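Local coordinates for protein migration inhibitory factor (Trichinella spiralis, PDB 1HFO) that belongs to the macrophage migration inhibitory factor family, small alpha/beta proteins that assemble as trimers, and is the parasite's counterpart of a vertebrate cytokine, at residues Leu79-His82 with Leu83-Leu87; Ser16-Leu19 with Ser20-Ala24. All blocks are in the same frame, centred on the assembly; numbering follows the deposited sequence.

Contact 1 of 2, residues Leu79-His82 with Leu83-Leu87. Unlike the reference sequence in segment 83-87: Thr-85 (reference Lys).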
loop_
_atom_site.group_PDB
_atom_site.type_symbol
_atom_site.label_atom_id
_atom_site.label_comp_id
_atom_site.label_asym_id
_atom_site.label_seq_id
_atom_site.Cartn_x
_atom_site.Cartn_y
_atom_site.Cartn_z
ATOM N N LEU A 79 15.772 -10.889 -3.606
ATOM C CA LEU A 79 14.563 -10.337 -4.188
ATOM C C LEU A 79 14.861 -9.444 -5.386
ATOM O O LEU A 79 14.147 -9.478 -6.383
ATOM C CB LEU A 79 13.769 -9.542 -3.132
ATOM C CG LEU A 79 12.836 -10.320 -2.198
ATOM C CD1 LEU A 79 13.592 -11.452 -1.542
ATOM C CD2 LEU A 79 12.244 -9.379 -1.145
ATOM N N PHE A 80 15.900 -8.622 -5.292
ATOM C CA PHE A 80 16.225 -7.747 -6.404
ATOM C C PHE A 80 16.721 -8.516 -7.618
ATOM O O PHE A 80 16.377 -8.180 -8.751
ATOM C CB PHE A 80 17.252 -6.709 -5.986
ATOM C CG PHE A 80 16.641 -5.490 -5.367
ATOM C CD1 PHE A 80 16.153 -5.523 -4.066
ATOM C CD2 PHE A 80 16.527 -4.316 -6.097
ATOM C CE1 PHE A 80 15.550 -4.381 -3.494
ATOM C CE2 PHE A 80 15.934 -3.179 -5.544
ATOM C CZ PHE A 80 15.443 -3.220 -4.231
ATOM N N ASP A 81 17.519 -9.546 -7.380
ATOM C CA ASP A 81 18.005 -10.380 -8.477
ATOM C C ASP A 81 16.791 -11.009 -9.164
ATOM O O ASP A 81 16.656 -10.981 -10.388
ATOM C CB ASP A 81 18.944 -11.468 -7.943
ATOM C CG ASP A 81 19.167 -12.591 -8.944
ATOM O OD1 ASP A 81 19.591 -12.303 -10.085
ATOM O OD2 ASP A 81 18.914 -13.766 -8.587
ATOM N N HIS A 82 15.877 -11.538 -8.359
ATOM C CA HIS A 82 14.676 -12.162 -8.885
ATOM C C HIS A 82 13.825 -11.200 -9.718
ATOM O O HIS A 82 13.431 -11.508 -10.838
ATOM C CB HIS A 82 13.854 -12.737 -7.716
ATOM C CG HIS A 82 12.554 -13.334 -8.140
ATOM N ND1 HIS A 82 12.476 -14.506 -8.860
ATOM C CD2 HIS A 82 11.285 -12.886 -8.007
ATOM C CE1 HIS A 82 11.213 -14.751 -9.156
ATOM N NE2 HIS A 82 10.471 -13.783 -8.652
ATOM N N LEU A 83 13.534 -10.017 -9.176
ATOM C CA LEU A 83 12.724 -9.055 -9.903
ATOM C C LEU A 83 13.402 -8.535 -11.194
ATOM O O LEU A 83 12.746 -8.357 -12.220
ATOM C CB LEU A 83 12.364 -7.895 -8.962
ATOM C CG LEU A 83 11.514 -8.351 -7.759
ATOM C CD1 LEU A 83 11.403 -7.213 -6.742
ATOM C CD2 LEU A 83 10.125 -8.766 -8.231
ATOM N N ASN A 84 14.702 -8.280 -11.123
ATOM C CA ASN A 84 15.444 -7.816 -12.292
ATOM C C ASN A 84 15.362 -8.896 -13.383
ATOM O O ASN A 84 15.137 -8.603 -14.553
ATOM C CB ASN A 84 16.905 -7.566 -11.898
ATOM C CG ASN A 84 17.775 -7.204 -13.079
ATOM O OD1 ASN A 84 18.841 -7.789 -13.275
ATOM N ND2 ASN A 84 17.329 -6.238 -13.872
ATOM N N THR A 85 15.512 -10.153 -12.984
ATOM C CA THR A 85 15.453 -11.258 -13.939
ATOM C C THR A 85 14.083 -11.482 -14.579
ATOM O O THR A 85 13.987 -11.734 -15.780
ATOM C CB THR A 85 15.905 -12.569 -13.270
ATOM O OG1 THR A 85 17.267 -12.438 -12.839
ATOM C CG2 THR A 85 15.783 -13.749 -14.239
ATOM N N LYS A 86 13.015 -11.385 -13.788
ATOM C CA LYS A 86 11.667 -11.627 -14.298
ATOM C C LYS A 86 10.953 -10.460 -14.961
ATOM O O LYS A 86 10.149 -10.654 -15.879
ATOM C CB LYS A 86 10.773 -12.154 -13.171
ATOM C CG LYS A 86 11.223 -13.461 -12.567
ATOM C CD LYS A 86 11.184 -14.612 -13.575
ATOM C CE LYS A 86 11.717 -15.884 -12.929
ATOM N NZ LYS A 86 11.736 -17.022 -13.908
ATOM N N LEU A 87 11.226 -9.249 -14.486
ATOM C CA LEU A 87 10.574 -8.068 -15.023
ATOM C C LEU A 87 11.517 -7.176 -15.817
ATOM O O LEU A 87 11.065 -6.264 -16.514
ATOM C CB LEU A 87 9.955 -7.271 -13.879
ATOM C CG LEU A 87 9.154 -8.143 -12.902
ATOM C CD1 LEU A 87 8.518 -7.252 -11.861
ATOM C CD2 LEU A 87 8.086 -8.940 -13.637
HETATM O O HOH W 1 19.561 -10.300 -12.315
#

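Contact 2 of 2, residues Ser16-Leu19 with Ser20-Ala24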
loop_
_atom_site.group_PDB
_atom_site.type_symbol
_atom_site.label_atom_id
_atom_site.label_comp_id
_atom_site.label_asym_id
_atom_site.label_seq_id
_atom_site.Cartn_x
_atom_site.Cartn_y
_atom_site.Cartn_z
ATOM N N SER A 16 4.338 -15.591 -17.197
ATOM C CA SER A 16 3.333 -16.489 -16.643
ATOM C C SER A 16 3.792 -17.157 -15.340
ATOM O O SER A 16 2.955 -17.544 -14.526
ATOM C CB SER A 16 2.981 -17.562 -17.675
ATOM O OG SER A 16 4.108 -18.370 -17.939
ATOM N N ASP A 17 5.104 -17.307 -15.150
ATOM C CA ASP A 17 5.621 -17.919 -13.923
ATOM C C ASP A 17 6.099 -16.903 -12.896
ATOM O O ASP A 17 6.909 -17.223 -12.027
ATOM C CB ASP A 17 6.776 -18.874 -14.214
ATOM C CG ASP A 17 7.903 -18.225 -14.995
ATOM O OD1 ASP A 17 7.881 -16.995 -15.206
ATOM O OD2 ASP A 17 8.828 -18.955 -15.394
ATOM N N PHE A 18 5.605 -15.678 -12.983
ATOM C CA PHE A 18 6.038 -14.685 -12.005
ATOM C C PHE A 18 5.486 -14.974 -10.599
ATOM O O PHE A 18 6.231 -14.959 -9.624
ATOM C CB PHE A 18 5.596 -13.287 -12.430
ATOM C CG PHE A 18 5.982 -12.227 -11.445
ATOM C CD1 PHE A 18 7.309 -11.831 -11.327
ATOM C CD2 PHE A 18 5.040 -11.694 -10.578
ATOM C CE1 PHE A 18 7.710 -10.925 -10.354
ATOM C CE2 PHE A 18 5.431 -10.768 -9.577
ATOM C CZ PHE A 18 6.768 -10.390 -9.470
ATOM N N LEU A 19 4.186 -15.229 -10.509
ATOM C CA LEU A 19 3.557 -15.478 -9.214
ATOM C C LEU A 19 4.107 -16.746 -8.586
ATOM O O LEU A 19 4.410 -16.777 -7.397
ATOM C CB LEU A 19 2.039 -15.558 -9.368
ATOM C CG LEU A 19 1.404 -14.248 -9.849
ATOM C CD1 LEU A 19 -0.062 -14.445 -10.136
ATOM C CD2 LEU A 19 1.628 -13.166 -8.792
ATOM N N SER A 20 4.269 -17.804 -9.377
ATOM C CA SER A 20 4.810 -19.018 -8.796
ATOM C C SER A 20 6.257 -18.848 -8.315
ATOM O O SER A 20 6.587 -19.214 -7.192
ATOM C CB SER A 20 4.728 -20.181 -9.804
ATOM O OG SER A 20 5.531 -19.935 -10.944
ATOM N N SER A 21 7.122 -18.291 -9.160
ATOM C CA SER A 21 8.523 -18.139 -8.785
ATOM C C SER A 21 8.707 -17.201 -7.605
ATOM O O SER A 21 9.590 -17.419 -6.784
ATOM C CB SER A 21 9.371 -17.640 -9.960
ATOM O OG SER A 21 8.940 -16.391 -10.467
ATOM N N THR A 22 7.877 -16.168 -7.543
ATOM C CA THR A 22 7.962 -15.201 -6.459
ATOM C C THR A 22 7.411 -15.846 -5.179
ATOM O O THR A 22 7.993 -15.705 -4.104
ATOM C CB THR A 22 7.185 -13.923 -6.835
ATOM O OG1 THR A 22 7.639 -13.438 -8.117
ATOM C CG2 THR A 22 7.401 -12.849 -5.789
ATOM N N SER A 23 6.309 -16.584 -5.302
ATOM C CA SER A 23 5.739 -17.259 -4.116
ATOM C C SER A 23 6.771 -18.223 -3.530
ATOM O O SER A 23 6.972 -18.305 -2.324
ATOM C CB SER A 23 4.502 -18.059 -4.484
ATOM O OG SER A 23 3.444 -17.233 -4.919
ATOM N N ALA A 24 7.422 -18.975 -4.411
ATOM C CA ALA A 24 8.445 -19.913 -3.991
ATOM C C ALA A 24 9.597 -19.199 -3.284
ATOM O O ALA A 24 10.016 -19.601 -2.220
ATOM C CB ALA A 24 8.984 -20.684 -5.208
HETATM O O HOH W 2 2.800 -17.820 -11.846
#

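Contact 1 of 2, residues Leu79-His82 with Leu83-Leu87
With CG trans to the backbone N (chi1 177°), the imidazole of His-82 lies beside its own carbonyl carbon, where Lys-86 of the next turn, its chain bent by the CB-CG torsion (chi2 -64°), sets its CG over one face of the ring. Lys-86 CG sits 4.0 Å from the centroid of the His-82 ring, a CH-pi contact in which CG comes nearest to His-82 CE1, at 3.6 Å. Lys-86 CE also approaches His-82 CE1, at 4.0 Å, while NZ continues past the ring and makes a long, weak ion pair with Asp-17. The backbone beneath is regular helix: Lys-86 N bonds to His-82 O at 3.0 Å, and Leu-83 N and Asn-84 N make the matching bonds to Leu-79 O and Phe-80 O. On the outer side, Asp-81 O takes two donors, Thr-85 N and Thr-85 OG1, which arrive from opposite faces of the carbonyl plane. The hydroxyl OG1 is 2.9 Å from Asp-81 O and lies 37° out of that plane; its bond holds the exposed threonine side chain against the preceding turn. Water 1 bridges Asp-81 and Asn-84, three residues on, donating to Asp-81 OD1 at 3.0 Å and to Asn-84 OD1 at 2.8 Å; Asn-84 ND2 bonds to Ile-89 O just beyond the helix. His-82 NE2 is hydrogen-bonded to Thr-22 OG1 of helix 18-30, which fixes the rotation of the ring. Helix 69-87 connects strands 57-63 and 94-100 in a beta-alpha-beta unit; Leu-79 and Leu-83 pack on Phe-3 of strand 2-7, while Phe-80 covers Met-94 and Ile-96 and touches Gly-107 of the second subunit.

Contact 2 of 2, residues Ser16-Leu19 with Ser20-Ala24
Phe-18 and Thr-22 meet at the start of helix 18-30, the helix of the first beta-alpha-beta unit of the MIF fold, between strands 2-7 and 38-42. From CB outward, Thr-22 stays close to the preceding turn: CB lies 3.1 Å from Phe-18 O, and OG1, set opposite its own carbonyl carbon by a chi1 of -53°, reaches the same oxygen at 2.6 Å. The same OG1 stands 3.3 Å above the plane of the Phe-18 ring, over its centre and nearer CE1 and CZ, so a polar atom rests on an aromatic face while its proton goes to the backbone. Thr-22 N also donates to Phe-18 O, from the opposite face of the carbonyl plane. The pattern recurs one residue on either side. Ser-23 OG and Ser-23 N grip Leu-19 O from its two faces, the hydroxyl at 2.7 Å, and Ser-21 OG and Ser-21 N both donate to Asp-17 O, the hydroxyl again at 2.7 Å but only 17° from the carbonyl plane. Three successive carbonyls of the first turn thus each take a hydroxyl and an amide from four residues ahead. This gives the hydroxyls of Ser-21 and the buried Ser-23 acceptors within the helix, whereas Thr-22 OG1 is also hydrogen-bonded to His-82 of helix 69-87. Phe-18 packs its ring on Ile-41 and Leu-87, and Leu-19 lies against Val-39 and against Thr-53 of the third subunit. Asp-17, at the N-cap position, makes no capping bond with its side chain. Water 2 bridges the turn: it donates to Ser-16 O at 2.7 Å and accepts from Ser-20 N at 2.9 Å.

Contact 2 comes first along the chain, at the opening of helix 18-30, and contact 1 follows at the close of helix 69-87; their centres are about 11 Å apart. The two helices belong to successive beta-alpha-beta units and lie over the same mixed four-stranded sheet, so the beginning of one and the end of the other are brought side by side. They touch directly: His-82 CE1 lies 3.1 Å from Ser-21 OG, and Leu-87 CD2 packs 3.8 Å from Phe-18 CD1. Contact 1 adds packing on the second subunit and contact 2 on the third, so each contact reaches a different neighbouring subunit of the trimer.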